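Local coordinates for iron Transport-associated domain protein (Bacillus anthracis, PDB 4H8Q) that binds heme through a NEAT domain of the anthrax hemophore IsdX2 and probably serves to scavenge and carry heme taken from methemoglobin, at residues W61-Q66 with K104-I109; M54-S59 with N86-E91; F20-D25 with M32-V37; F98-A103 with D119-F124. The protein carries 1 engineered substitution. All coordinates share one frame; numbering follows the deposited sequence.

Contact 1: residues W61-Q66 with K104-I109; sequences WITKFQ and KVKVDI. With HEM (protoporphyrin IX containing Fe), chain B.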
# COMPACT_ATOMS: atom_id res chain seq x y z
N TRP A 61 6.67 8.97 -9.51
CA TRP A 61 5.32 9.35 -9.95
C TRP A 61 4.31 9.40 -8.82
O TRP A 61 3.29 10.08 -8.91
CB TRP A 61 4.81 8.35 -10.98
CG TRP A 61 5.47 8.42 -12.30
CD1 TRP A 61 6.35 9.37 -12.75
CD2 TRP A 61 5.29 7.49 -13.37
NE1 TRP A 61 6.73 9.08 -14.04
CE2 TRP A 61 6.10 7.93 -14.44
CE3 TRP A 61 4.54 6.33 -13.53
CZ2 TRP A 61 6.17 7.25 -15.65
CZ3 TRP A 61 4.61 5.65 -14.73
CH2 TRP A 61 5.41 6.11 -15.78
N ILE A 62 4.57 8.65 -7.76
CA ILE A 62 3.59 8.56 -6.68
C ILE A 62 3.94 9.58 -5.62
O ILE A 62 4.87 9.39 -4.85
CB ILE A 62 3.53 7.13 -6.10
CG1 ILE A 62 3.26 6.12 -7.22
CG2 ILE A 62 2.47 7.04 -5.02
CD1 ILE A 62 3.39 4.66 -6.80
N THR A 63 3.22 10.69 -5.61
CA THR A 63 3.61 11.81 -4.75
C THR A 63 3.03 11.77 -3.35
O THR A 63 3.59 12.36 -2.42
CB THR A 63 3.35 13.17 -5.43
OG1 THR A 63 1.97 13.27 -5.77
CG2 THR A 63 4.18 13.30 -6.69
N LYS A 64 1.90 11.08 -3.18
CA LYS A 64 1.30 10.90 -1.87
C LYS A 64 0.72 9.51 -1.76
O LYS A 64 0.19 8.97 -2.74
CB LYS A 64 0.18 11.91 -1.62
CG LYS A 64 0.62 13.35 -1.44
CD LYS A 64 -0.56 14.21 -1.02
CE LYS A 64 -0.10 15.57 -0.52
NZ LYS A 64 -1.24 16.48 -0.21
N PHE A 65 0.81 8.93 -0.57
CA PHE A 65 0.15 7.65 -0.31
C PHE A 65 -0.34 7.62 1.13
O PHE A 65 0.45 7.78 2.06
CB PHE A 65 1.09 6.46 -0.58
CG PHE A 65 0.45 5.14 -0.28
CD1 PHE A 65 -0.57 4.66 -1.10
CD2 PHE A 65 0.82 4.41 0.83
CE1 PHE A 65 -1.18 3.45 -0.82
CE2 PHE A 65 0.21 3.19 1.11
CZ PHE A 65 -0.79 2.71 0.28
N GLN A 66 -1.64 7.42 1.31
CA GLN A 66 -2.23 7.48 2.65
C GLN A 66 -3.10 6.26 2.91
O GLN A 66 -3.69 5.69 1.99
CB GLN A 66 -3.06 8.75 2.80
CG GLN A 66 -2.28 10.01 2.51
CD GLN A 66 -3.13 11.25 2.63
OE1 GLN A 66 -4.36 11.20 2.57
NE2 GLN A 66 -2.48 12.40 2.79
N LYS A 104 -5.48 6.23 -0.16
CA LYS A 104 -5.56 7.32 -1.12
C LYS A 104 -4.19 7.44 -1.76
O LYS A 104 -3.17 7.20 -1.12
CB LYS A 104 -5.88 8.63 -0.42
CG LYS A 104 -7.32 8.72 0.10
CD LYS A 104 -7.51 9.95 0.97
CE LYS A 104 -8.97 10.12 1.35
NZ LYS A 104 -9.81 10.40 0.14
N VAL A 105 -4.18 7.81 -3.03
CA VAL A 105 -2.92 7.97 -3.75
C VAL A 105 -2.98 9.23 -4.61
O VAL A 105 -4.03 9.57 -5.16
CB VAL A 105 -2.61 6.71 -4.61
CG1 VAL A 105 -3.64 6.52 -5.75
CG2 VAL A 105 -1.19 6.76 -5.15
N LYS A 106 -1.86 9.95 -4.68
CA LYS A 106 -1.72 11.07 -5.60
C LYS A 106 -0.62 10.75 -6.59
O LYS A 106 0.47 10.32 -6.20
CB LYS A 106 -1.42 12.37 -4.86
CG LYS A 106 -1.36 13.60 -5.76
CD LYS A 106 -1.26 14.86 -4.92
CE LYS A 106 -1.39 16.12 -5.77
NZ LYS A 106 -0.11 16.43 -6.45
N VAL A 107 -0.90 10.95 -7.87
CA VAL A 107 0.05 10.61 -8.93
C VAL A 107 0.35 11.85 -9.76
O VAL A 107 -0.56 12.61 -10.11
CB VAL A 107 -0.53 9.53 -9.85
CG1 VAL A 107 0.51 9.07 -10.87
CG2 VAL A 107 -1.05 8.34 -9.05
N ASP A 108 1.63 12.07 -10.04
CA ASP A 108 2.05 13.20 -10.88
C ASP A 108 3.08 12.76 -11.89
O ASP A 108 4.19 12.35 -11.52
CB ASP A 108 2.59 14.35 -10.05
CG ASP A 108 1.53 15.01 -9.20
OD1 ASP A 108 1.51 14.74 -7.98
OD2 ASP A 108 0.72 15.79 -9.76
N ILE A 109 2.72 12.85 -13.17
CA ILE A 109 3.66 12.57 -14.24
C ILE A 109 3.72 13.81 -15.12
O ILE A 109 2.88 13.99 -16.00
CB ILE A 109 3.24 11.35 -15.08
CG1 ILE A 109 2.84 10.18 -14.16
CG2 ILE A 109 4.37 10.95 -16.02
CD1 ILE A 109 2.38 8.97 -14.89
CHA HEM B . -7.24 5.52 -13.50
CHB HEM B . -4.05 5.84 -17.14
CHC HEM B . -0.35 5.77 -13.98
CHD HEM B . -3.49 4.85 -10.39
C1A HEM B . -6.69 5.62 -14.75
C2A HEM B . -7.43 5.72 -16.00
C3A HEM B . -6.54 5.80 -16.99
C4A HEM B . -5.21 5.78 -16.42
CMA HEM B . -6.84 5.91 -18.50
CAA HEM B . -8.97 5.69 -16.13
CBA HEM B . -9.49 4.30 -15.79
CGA HEM B . -8.91 3.23 -16.69
O1A HEM B . -8.86 3.43 -17.93
O2A HEM B . -8.50 2.14 -16.18
C1B HEM B . -2.78 5.83 -16.60
C2B HEM B . -1.56 5.84 -17.37
C3B HEM B . -0.54 5.82 -16.51
C4B HEM B . -1.07 5.80 -15.16
CMB HEM B . -1.46 5.85 -18.91
CAB HEM B . 0.95 5.82 -16.93
CBB HEM B . 1.90 5.67 -16.01
C1C HEM B . -0.87 5.49 -12.74
C2C HEM B . -0.11 5.28 -11.52
C3C HEM B . -0.97 5.03 -10.52
C4C HEM B . -2.31 5.06 -11.07
CMC HEM B . 1.44 5.36 -11.41
CAC HEM B . -0.60 4.75 -9.05
CBC HEM B . -1.57 4.67 -8.14
C1D HEM B . -4.76 4.96 -10.91
C2D HEM B . -5.95 4.81 -10.12
C3D HEM B . -7.11 5.01 -11.08
C4D HEM B . -6.51 5.28 -12.36
CMD HEM B . -6.04 4.50 -8.62
CAD HEM B . -8.61 4.96 -10.73
CBD HEM B . -9.21 3.66 -11.25
CGD HEM B . -8.53 2.46 -10.67
O1D HEM B . -8.39 2.35 -9.41
O2D HEM B . -8.14 1.58 -11.48
NA HEM B . -5.35 5.66 -15.04
NB HEM B . -2.45 5.80 -15.26
NC HEM B . -2.21 5.33 -12.42
ND HEM B . -5.12 5.24 -12.23
FE HEM B . -3.80 5.74 -13.71

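Contact 2: residues M54-S59 with N86-E91; sequences MTLKNS and NTRVVE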
# COMPACT_ATOMS: atom_id res chain seq x y z
N MET A 54 5.25 -2.07 2.28
CA MET A 54 4.87 -2.28 0.88
C MET A 54 5.79 -1.50 -0.04
O MET A 54 6.04 -0.32 0.19
CB MET A 54 3.43 -1.78 0.68
CG MET A 54 2.92 -2.00 -0.72
SD MET A 54 1.19 -1.51 -0.83
CE MET A 54 0.45 -2.58 0.39
N THR A 55 6.28 -2.16 -1.09
CA THR A 55 7.11 -1.51 -2.09
C THR A 55 6.26 -0.86 -3.19
O THR A 55 5.39 -1.52 -3.79
CB THR A 55 8.10 -2.50 -2.72
OG1 THR A 55 8.98 -3.00 -1.70
CG2 THR A 55 8.92 -1.82 -3.81
N LEU A 56 6.51 0.42 -3.44
CA LEU A 56 5.90 1.15 -4.54
C LEU A 56 6.88 1.23 -5.70
O LEU A 56 8.05 1.60 -5.51
CB LEU A 56 5.54 2.56 -4.10
CG LEU A 56 4.58 2.71 -2.92
CD1 LEU A 56 4.39 4.16 -2.53
CD2 LEU A 56 3.24 2.09 -3.27
N LYS A 57 6.41 0.88 -6.90
CA LYS A 57 7.20 1.04 -8.11
C LYS A 57 6.89 2.39 -8.76
O LYS A 57 5.93 3.05 -8.38
CB LYS A 57 6.91 -0.11 -9.07
CG LYS A 57 7.35 -1.46 -8.50
CD LYS A 57 6.39 -2.59 -8.85
CE LYS A 57 6.46 -2.97 -10.30
NZ LYS A 57 5.59 -4.15 -10.58
N ASN A 58 7.73 2.81 -9.70
CA ASN A 58 7.63 4.15 -10.27
C ASN A 58 7.45 5.20 -9.18
O ASN A 58 6.58 6.08 -9.27
CB ASN A 58 6.51 4.23 -11.30
CG ASN A 58 6.86 3.51 -12.58
OD1 ASN A 58 6.56 2.32 -12.75
ND2 ASN A 58 7.54 4.20 -13.48
N SER A 59 8.29 5.12 -8.15
CA SER A 59 8.16 5.94 -6.96
C SER A 59 8.05 7.44 -7.26
O SER A 59 7.25 8.15 -6.65
CB SER A 59 9.35 5.68 -6.02
OG SER A 59 9.28 6.50 -4.86
N ASN A 86 14.19 3.44 -8.58
CA ASN A 86 12.97 4.24 -8.56
C ASN A 86 11.85 3.49 -7.84
O ASN A 86 10.75 3.33 -8.38
CB ASN A 86 12.54 4.62 -9.97
CG ASN A 86 11.39 5.64 -9.99
OD1 ASN A 86 11.18 6.37 -9.03
ND2 ASN A 86 10.67 5.68 -11.12
N THR A 87 12.15 3.00 -6.65
CA THR A 87 11.14 2.37 -5.79
C THR A 87 11.28 2.94 -4.39
O THR A 87 12.29 3.56 -4.05
CB THR A 87 11.32 0.85 -5.71
OG1 THR A 87 12.61 0.55 -5.15
CG2 THR A 87 11.19 0.19 -7.08
N ARG A 88 10.24 2.77 -3.58
CA ARG A 88 10.37 3.08 -2.16
C ARG A 88 9.49 2.16 -1.35
O ARG A 88 8.57 1.54 -1.89
CB ARG A 88 10.03 4.54 -1.88
CG ARG A 88 8.55 4.89 -1.93
CD ARG A 88 8.42 6.37 -1.64
NE ARG A 88 7.06 6.90 -1.56
CZ ARG A 88 6.38 7.39 -2.60
NH1 ARG A 88 6.91 7.36 -3.81
NH2 ARG A 88 5.17 7.88 -2.43
N VAL A 89 9.78 2.05 -0.06
CA VAL A 89 8.99 1.20 0.81
C VAL A 89 8.23 2.07 1.80
O VAL A 89 8.82 2.94 2.47
CB VAL A 89 9.88 0.19 1.58
CG1 VAL A 89 9.02 -0.68 2.50
CG2 VAL A 89 10.64 -0.68 0.59
N VAL A 90 6.92 1.87 1.88
CA VAL A 90 6.09 2.61 2.82
C VAL A 90 5.53 1.65 3.86
O VAL A 90 5.35 0.46 3.60
CB VAL A 90 4.94 3.39 2.11
CG1 VAL A 90 5.52 4.42 1.13
CG2 VAL A 90 3.99 2.44 1.39
N GLU A 91 5.28 2.16 5.06
CA GLU A 91 4.84 1.32 6.16
C GLU A 91 3.61 1.92 6.81
O GLU A 91 3.52 3.13 7.00
CB GLU A 91 5.96 1.22 7.19
CG GLU A 91 5.61 0.46 8.44
CD GLU A 91 6.73 0.56 9.47
OE1 GLU A 91 6.74 1.55 10.24
OE2 GLU A 91 7.60 -0.34 9.49
O HOH W 1 8.51 7.01 -12.20
O HOH W 2 10.14 1.22 -10.45

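Contact 3: residues F20-D25 with M32-V37; sequences FKVLKD and MMNTYV. Engineered in segment 32-37: T35 (natural residue Gln). With HEM (protoporphyrin IX containing Fe), chain B.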
# COMPACT_ATOMS: atom_id res chain seq x y z
N PHE A 20 -1.55 -9.45 -1.55
CA PHE A 20 -2.64 -8.48 -1.56
C PHE A 20 -2.90 -8.00 -2.98
O PHE A 20 -2.09 -8.24 -3.89
CB PHE A 20 -2.31 -7.28 -0.67
CG PHE A 20 -1.22 -6.41 -1.23
CD1 PHE A 20 0.12 -6.73 -1.02
CD2 PHE A 20 -1.53 -5.29 -1.99
CE1 PHE A 20 1.12 -5.95 -1.56
CE2 PHE A 20 -0.53 -4.49 -2.53
CZ PHE A 20 0.80 -4.82 -2.32
N LYS A 21 -4.03 -7.32 -3.16
CA LYS A 21 -4.37 -6.67 -4.41
C LYS A 21 -4.88 -5.28 -4.08
O LYS A 21 -5.45 -5.06 -3.00
CB LYS A 21 -5.49 -7.47 -5.11
CG LYS A 21 -5.06 -8.82 -5.65
CD LYS A 21 -6.26 -9.61 -6.16
CE LYS A 21 -5.85 -10.98 -6.70
NZ LYS A 21 -7.04 -11.80 -7.10
N VAL A 22 -4.66 -4.33 -4.98
CA VAL A 22 -5.27 -3.01 -4.86
C VAL A 22 -6.50 -2.98 -5.76
O VAL A 22 -6.41 -3.29 -6.95
CB VAL A 22 -4.30 -1.89 -5.27
CG1 VAL A 22 -4.92 -0.52 -5.01
CG2 VAL A 22 -2.99 -2.03 -4.48
N LEU A 23 -7.62 -2.57 -5.19
CA LEU A 23 -8.91 -2.58 -5.88
C LEU A 23 -9.38 -1.17 -6.20
O LEU A 23 -9.17 -0.23 -5.44
CB LEU A 23 -9.95 -3.29 -5.02
CG LEU A 23 -9.63 -4.71 -4.58
CD1 LEU A 23 -10.71 -5.23 -3.63
CD2 LEU A 23 -9.45 -5.63 -5.80
N LYS A 24 -10.04 -1.02 -7.35
CA LYS A 24 -10.68 0.23 -7.70
C LYS A 24 -11.75 0.58 -6.67
O LYS A 24 -12.47 -0.30 -6.20
CB LYS A 24 -11.27 0.11 -9.11
CG LYS A 24 -12.03 1.31 -9.58
CD LYS A 24 -12.47 1.12 -11.03
CE LYS A 24 -13.31 2.29 -11.51
NZ LYS A 24 -13.75 2.11 -12.91
N ASP A 25 -11.84 1.86 -6.32
CA ASP A 25 -12.68 2.34 -5.22
C ASP A 25 -14.11 1.79 -5.31
O ASP A 25 -14.78 1.96 -6.33
CB ASP A 25 -12.70 3.87 -5.22
CG ASP A 25 -13.43 4.45 -4.02
OD1 ASP A 25 -13.27 3.93 -2.89
OD2 ASP A 25 -14.16 5.46 -4.20
N MET A 32 -5.78 0.14 -11.39
CA MET A 32 -4.60 0.53 -12.18
C MET A 32 -3.39 0.66 -11.27
O MET A 32 -2.24 0.51 -11.71
CB MET A 32 -4.85 1.87 -12.90
CG MET A 32 -5.79 1.80 -14.12
SD MET A 32 -5.09 1.01 -15.59
CE MET A 32 -3.84 2.19 -16.11
N MET A 33 -3.63 0.93 -9.99
CA MET A 33 -2.53 1.06 -9.03
C MET A 33 -1.86 -0.28 -8.76
O MET A 33 -0.70 -0.33 -8.37
CB MET A 33 -3.01 1.69 -7.73
CG MET A 33 -1.90 1.81 -6.69
SD MET A 33 -2.39 2.88 -5.34
CE MET A 33 -0.88 2.82 -4.37
N ASN A 34 -2.58 -1.38 -8.96
CA ASN A 34 -2.05 -2.68 -8.62
C ASN A 34 -0.76 -2.99 -9.39
O ASN A 34 0.08 -3.78 -8.94
CB ASN A 34 -3.09 -3.76 -8.88
CG ASN A 34 -2.76 -5.06 -8.21
OD1 ASN A 34 -2.77 -5.16 -6.98
ND2 ASN A 34 -2.47 -6.08 -9.01
N THR A 35 -0.62 -2.36 -10.55
CA THR A 35 0.55 -2.51 -11.40
C THR A 35 1.82 -1.95 -10.75
O THR A 35 2.94 -2.36 -11.09
CB THR A 35 0.30 -1.76 -12.73
OG1 THR A 35 -0.73 -2.44 -13.48
CG2 THR A 35 1.56 -1.67 -13.58
N TYR A 36 1.62 -1.03 -9.81
CA TYR A 36 2.72 -0.22 -9.27
C TYR A 36 3.05 -0.56 -7.82
O TYR A 36 3.72 0.20 -7.14
CB TYR A 36 2.38 1.26 -9.39
CG TYR A 36 2.24 1.68 -10.83
CD1 TYR A 36 3.36 1.97 -11.59
CD2 TYR A 36 0.99 1.75 -11.44
CE1 TYR A 36 3.24 2.33 -12.92
CE2 TYR A 36 0.86 2.11 -12.76
CZ TYR A 36 1.99 2.40 -13.50
OH TYR A 36 1.88 2.75 -14.82
N VAL A 37 2.57 -1.71 -7.36
CA VAL A 37 2.94 -2.20 -6.04
C VAL A 37 3.51 -3.61 -6.17
O VAL A 37 3.24 -4.32 -7.14
CB VAL A 37 1.72 -2.26 -5.10
CG1 VAL A 37 1.07 -0.90 -5.01
CG2 VAL A 37 0.72 -3.31 -5.58
CHA HEM B . -7.24 5.52 -13.50
CHB HEM B . -4.05 5.84 -17.14
CHC HEM B . -0.35 5.77 -13.98
CHD HEM B . -3.49 4.85 -10.39
C1A HEM B . -6.69 5.62 -14.75
C2A HEM B . -7.43 5.72 -16.00
C3A HEM B . -6.54 5.80 -16.99
C4A HEM B . -5.21 5.78 -16.42
CMA HEM B . -6.84 5.91 -18.50
CAA HEM B . -8.97 5.69 -16.13
CBA HEM B . -9.49 4.30 -15.79
CGA HEM B . -8.91 3.23 -16.69
O1A HEM B . -8.86 3.43 -17.93
O2A HEM B . -8.50 2.14 -16.18
C1B HEM B . -2.78 5.83 -16.60
C2B HEM B . -1.56 5.84 -17.37
C3B HEM B . -0.54 5.82 -16.51
C4B HEM B . -1.07 5.80 -15.16
CMB HEM B . -1.46 5.85 -18.91
CAB HEM B . 0.95 5.82 -16.93
CBB HEM B . 1.90 5.67 -16.01
C1C HEM B . -0.87 5.49 -12.74
C2C HEM B . -0.11 5.28 -11.52
C3C HEM B . -0.97 5.03 -10.52
C4C HEM B . -2.31 5.06 -11.07
CMC HEM B . 1.44 5.36 -11.41
CAC HEM B . -0.60 4.75 -9.05
CBC HEM B . -1.57 4.67 -8.14
C1D HEM B . -4.76 4.96 -10.91
C2D HEM B . -5.95 4.81 -10.12
C3D HEM B . -7.11 5.01 -11.08
C4D HEM B . -6.51 5.28 -12.36
CMD HEM B . -6.04 4.50 -8.62
CAD HEM B . -8.61 4.96 -10.73
CBD HEM B . -9.21 3.66 -11.25
CGD HEM B . -8.53 2.46 -10.67
O1D HEM B . -8.39 2.35 -9.41
O2D HEM B . -8.14 1.58 -11.48
NA HEM B . -5.35 5.66 -15.04
NB HEM B . -2.45 5.80 -15.26
NC HEM B . -2.21 5.33 -12.42
ND HEM B . -5.12 5.24 -12.23
FE HEM B . -3.80 5.74 -13.71
O HOH W 3 -0.86 -6.97 -6.03

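Contact 4: residues F98-A103 with D119-F124; sequences FAKLNA and DVQIQF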
# COMPACT_ATOMS: atom_id res chain seq x y z
N PHE A 98 -8.34 -9.40 6.99
CA PHE A 98 -9.37 -9.92 6.09
C PHE A 98 -10.33 -8.82 5.62
O PHE A 98 -11.18 -9.06 4.75
CB PHE A 98 -10.13 -11.08 6.75
CG PHE A 98 -9.27 -12.28 7.01
CD1 PHE A 98 -8.61 -12.43 8.22
CD2 PHE A 98 -9.10 -13.24 6.03
CE1 PHE A 98 -7.81 -13.53 8.45
CE2 PHE A 98 -8.30 -14.35 6.26
CZ PHE A 98 -7.66 -14.49 7.47
N ALA A 99 -10.19 -7.63 6.18
CA ALA A 99 -11.04 -6.51 5.81
C ALA A 99 -10.32 -5.61 4.80
O ALA A 99 -9.09 -5.51 4.82
CB ALA A 99 -11.42 -5.71 7.04
N LYS A 100 -11.08 -4.97 3.93
CA LYS A 100 -10.52 -4.00 3.00
C LYS A 100 -9.98 -2.81 3.76
O LYS A 100 -10.60 -2.33 4.73
CB LYS A 100 -11.58 -3.54 1.99
CG LYS A 100 -11.99 -4.60 0.97
CD LYS A 100 -13.10 -4.06 0.06
CE LYS A 100 -13.42 -5.02 -1.09
NZ LYS A 100 -14.02 -6.31 -0.62
N LEU A 101 -8.83 -2.31 3.33
CA LEU A 101 -8.24 -1.13 3.94
C LEU A 101 -8.34 0.00 2.94
O LEU A 101 -7.90 -0.13 1.80
CB LEU A 101 -6.77 -1.41 4.28
CG LEU A 101 -5.97 -0.22 4.83
CD1 LEU A 101 -6.54 0.29 6.17
CD2 LEU A 101 -4.51 -0.62 4.99
N ASN A 102 -8.95 1.11 3.35
CA ASN A 102 -9.05 2.27 2.48
C ASN A 102 -7.73 3.01 2.38
O ASN A 102 -7.03 3.19 3.38
CB ASN A 102 -10.12 3.24 2.97
CG ASN A 102 -11.51 2.66 2.86
OD1 ASN A 102 -11.85 1.99 1.87
ND2 ASN A 102 -12.34 2.91 3.87
N ALA A 103 -7.39 3.44 1.17
CA ALA A 103 -6.17 4.21 0.96
C ALA A 103 -6.41 5.29 -0.08
O ALA A 103 -7.43 5.29 -0.77
CB ALA A 103 -5.03 3.29 0.52
N ASP A 119 -9.09 7.41 -4.58
CA ASP A 119 -9.30 6.46 -3.51
C ASP A 119 -9.13 5.04 -4.04
O ASP A 119 -9.50 4.74 -5.17
CB ASP A 119 -10.72 6.64 -2.95
CG ASP A 119 -10.92 7.98 -2.27
OD1 ASP A 119 -11.85 8.72 -2.66
OD2 ASP A 119 -10.16 8.30 -1.34
N VAL A 120 -8.54 4.16 -3.24
CA VAL A 120 -8.50 2.74 -3.57
C VAL A 120 -8.70 1.93 -2.30
O VAL A 120 -8.66 2.48 -1.19
CB VAL A 120 -7.14 2.33 -4.16
CG1 VAL A 120 -6.90 3.01 -5.49
CG2 VAL A 120 -6.01 2.69 -3.18
N GLN A 121 -8.92 0.63 -2.46
CA GLN A 121 -8.92 -0.29 -1.33
C GLN A 121 -7.83 -1.33 -1.48
O GLN A 121 -7.55 -1.80 -2.58
CB GLN A 121 -10.27 -1.00 -1.18
CG GLN A 121 -11.35 -0.14 -0.55
CD GLN A 121 -11.98 0.80 -1.54
OE1 GLN A 121 -12.52 0.36 -2.55
NE2 GLN A 121 -11.93 2.10 -1.26
N ILE A 122 -7.19 -1.67 -0.36
CA ILE A 122 -6.24 -2.77 -0.36
C ILE A 122 -6.92 -3.99 0.25
O ILE A 122 -7.49 -3.91 1.34
CB ILE A 122 -4.99 -2.41 0.46
CG1 ILE A 122 -4.27 -1.24 -0.20
CG2 ILE A 122 -4.06 -3.63 0.56
CD1 ILE A 122 -3.22 -0.55 0.69
N GLN A 123 -6.86 -5.11 -0.46
CA GLN A 123 -7.38 -6.37 0.08
C GLN A 123 -6.24 -7.35 0.24
O GLN A 123 -5.63 -7.76 -0.75
CB GLN A 123 -8.46 -6.96 -0.81
CG GLN A 123 -9.09 -8.23 -0.24
CD GLN A 123 -10.44 -7.96 0.39
OE1 GLN A 123 -11.43 -7.75 -0.31
NE2 GLN A 123 -10.50 -7.97 1.73
N PHE A 124 -5.94 -7.71 1.48
CA PHE A 124 -4.94 -8.73 1.78
C PHE A 124 -5.58 -10.10 1.67
O PHE A 124 -6.80 -10.25 1.86
CB PHE A 124 -4.37 -8.53 3.19
CG PHE A 124 -3.77 -7.17 3.41
CD1 PHE A 124 -4.49 -6.17 4.01
CD2 PHE A 124 -2.47 -6.91 2.99
CE1 PHE A 124 -3.95 -4.91 4.20
CE2 PHE A 124 -1.91 -5.65 3.19
CZ PHE A 124 -2.65 -4.66 3.80
O HOH W 4 -7.95 -7.57 3.41
O HOH W 5 -10.13 5.54 0.28

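Contact 1: residues W61-Q66 with K104-I109
I109 crosses one face of the W61 indole at a slant, a closely packed part of the antiparallel pair 61-66/104-109. Its CG1 sits 3.7 Å from the centroid of the five-membered ring and 10° off the normal, a CH-pi contact over the face, while CD1 covers the same face of the indole. With chi1 at -47°, CG1 stands beside the backbone N, which carries the branch ending in CD1 over the ring. V107 CG2 lies 3.6 Å from heme CAC, and V105 CG1 3.7 Å from heme CBC. Farther along this apolar side, I62 CG2 meets V105 CG2 at 3.7 Å.

The other face is polar and more open to solvent. There D108 OD1 takes two bonds: T63 OG1 at 2.7 Å, nearly in line with the C-O bond, and K106 NZ at 2.8 Å on the syn lone pair, the latter a salt bridge. With OD2 bonded to H115 ND1, both oxygens are engaged, which would restrain the carboxylate's rotation and probably favour its charged form. K106 O faces both T63 and K64, a classic beta bulge; the bond from T63 N is 2.8 Å, that from K64 N weak. At the bulge, K64 and K106 touch through their CB atoms.

Strand 62-69 is flanked on its far side by strand 72-82, F65 pairing with A76, and strand 101-109 by strand 114-125, V105 pairing with Y118.

Contact 2: residues M54-S59 with N86-E91
R88 and S59 make the main side-chain hydrogen bond of this contact: R88 NH1 reaches S59 OG at 2.7 Å with an N-H...O angle of 156°, and the hydroxyl lies exactly in the guanidinium plane. S59 OG is anti to its own backbone N (chi1 178°), which turns it to that edge of the arginine. A second bond from NH1, to S59 O, is weak. The other terminal nitrogen, NH2, donates to I62 O, so both terminal nitrogens are engaged.

Van der Waals contacts accompany this grip. L56 CD1 sits over the centre of the guanidinium, 3.8 Å from R88 CZ, and meets V90 CG1 at the same separation. On the opposite side of the sheet the T55 hydroxyl packs against a V89 methyl, OG1 to CG2 3.7 Å.

Backbone bonds set the register. M54 with V90 and L56 with R88 are antiparallel hydrogen-bonded pairs, and T55 with V89 between them is non-hydrogen-bonded, its CA atoms 4.4 Å apart. Past the strand, S59 N bonds N86 O from above the carbonyl plane, 52° out of it.

Water joins the loop ends: one molecule accepts from N58 ND2 and N86 ND2, another bridges N58 N and N86 O. N86 OD1 turns to E60 N.

Strand 87-94 lies between strand 49-56 and strand 72-82, where V89 packs on V79; L56 and V90 reach I62 and F65 of strand 62-69.

Contact 3: residues F20-D25 with M32-V37
N34 reaches across to V22 from the turn that follows the strand. From its CB, 3.9 Å from V22 O, the chain runs anti to the backbone N (chi1 -164°), bringing CG to 3.8 Å from V22 N. At the tip OD1 accepts from V22 N at 2.9 Å, with an N-H...O angle of 168° and the donor tilted 33° from the carbonyl plane. The same oxygen is 3.4 Å from K21 CA, and a water lies within hydrogen-bonding distance of both OD1 and F20 O. The asparagine side chain thus takes up a backbone N-H of strand 14-24.

Apolar groups pack beside this bond. V22 CG1 touches M33 CB, its CG2 faces V37 CG2, and V37 CG2 lies 3.5 Å from F20 CE2.

The turn's other side meets the heme. M32 N donates to the propionate oxygen O2D at 2.8 Å, nearly straight, and one face of the Y36 ring lies over the heme methyl CMC. T35, an engineered residue replacing the natural Gln, places CG2 over the opposite face of that ring. This is the heme-binding lip of a NEAT domain: a short segment of helix-like backbone after the first strand, anchored to that strand and lining the pocket.

Contact 4: residues F98-A103 with D119-F124
The amides of Q121 and N102, on neighbouring strands, stand almost perpendicular, their planes 89° apart, although the two side chains lie side by side and point the same way. N102 OD1 is 3.1 Å from Q121 NE2, a weak bond at 133°, and also 3.3 Å from Q121 CG. The stronger partners are elsewhere: N102 ND2 bonds E68, while Q121 is held by K26 and D25. The F124 ring carries I122 CG2 over one face, toward the rim, and meets L101 CD2 at its edge, 4.4 Å from CE1.

A third amide belongs to Q123, whose side chain crosses that of K100 obliquely. The glutamine bends at chi2 (102°), which brings OE1 to 3.0 Å from K100 NZ and 3.4 Å from K100 CG. The ammonium also forms a salt bridge with E28. One water accepts from Q123 NE2 and F124 N and lies within hydrogen-bonding distance of A99 O, in the chain before the strand.

On the face shared by L101, A103, V120 and I122 contacts are apolar, A103 CB sitting 3.9 Å from V120 CG2. The ladder has L101-I122 and A103-V120 as hydrogen-bonded pairs, with I122 N to L101 O at 2.7 Å, and N102-Q121 between them as a non-hydrogen-bonded pair.

These are the distal ends of the antiparallel hairpin of strands 101-109 and 114-125, which in the NEAT beta barrel lines the heme pocket, here through V120.

How the contacts relate
From the N terminus, contact 3 closes first, a short loop that returns from strand 14-24 to the lip at 32-37. Contact 2 then opens at 54-59, and contact 1 opens at 61-66 before contact 2 closes at 86-91, so these two cross; I62 CD1 packing on K57 O joins them. Contact 4 opens at 98-103, inside the span of contact 1, and closes at 119-124 after contact 1 ends at 104-109: a second crossing, bridged by K104 with D119. Contact 3 meets contact 4 through L23 and Q121, and contact 2 through K57 and Y36. Contacts 1, 2 and 4 join neighbouring strands of the closed sheet, contact 3 fastens the lip to strand 14-24, and contacts 1, 3 and 4 meet the heme.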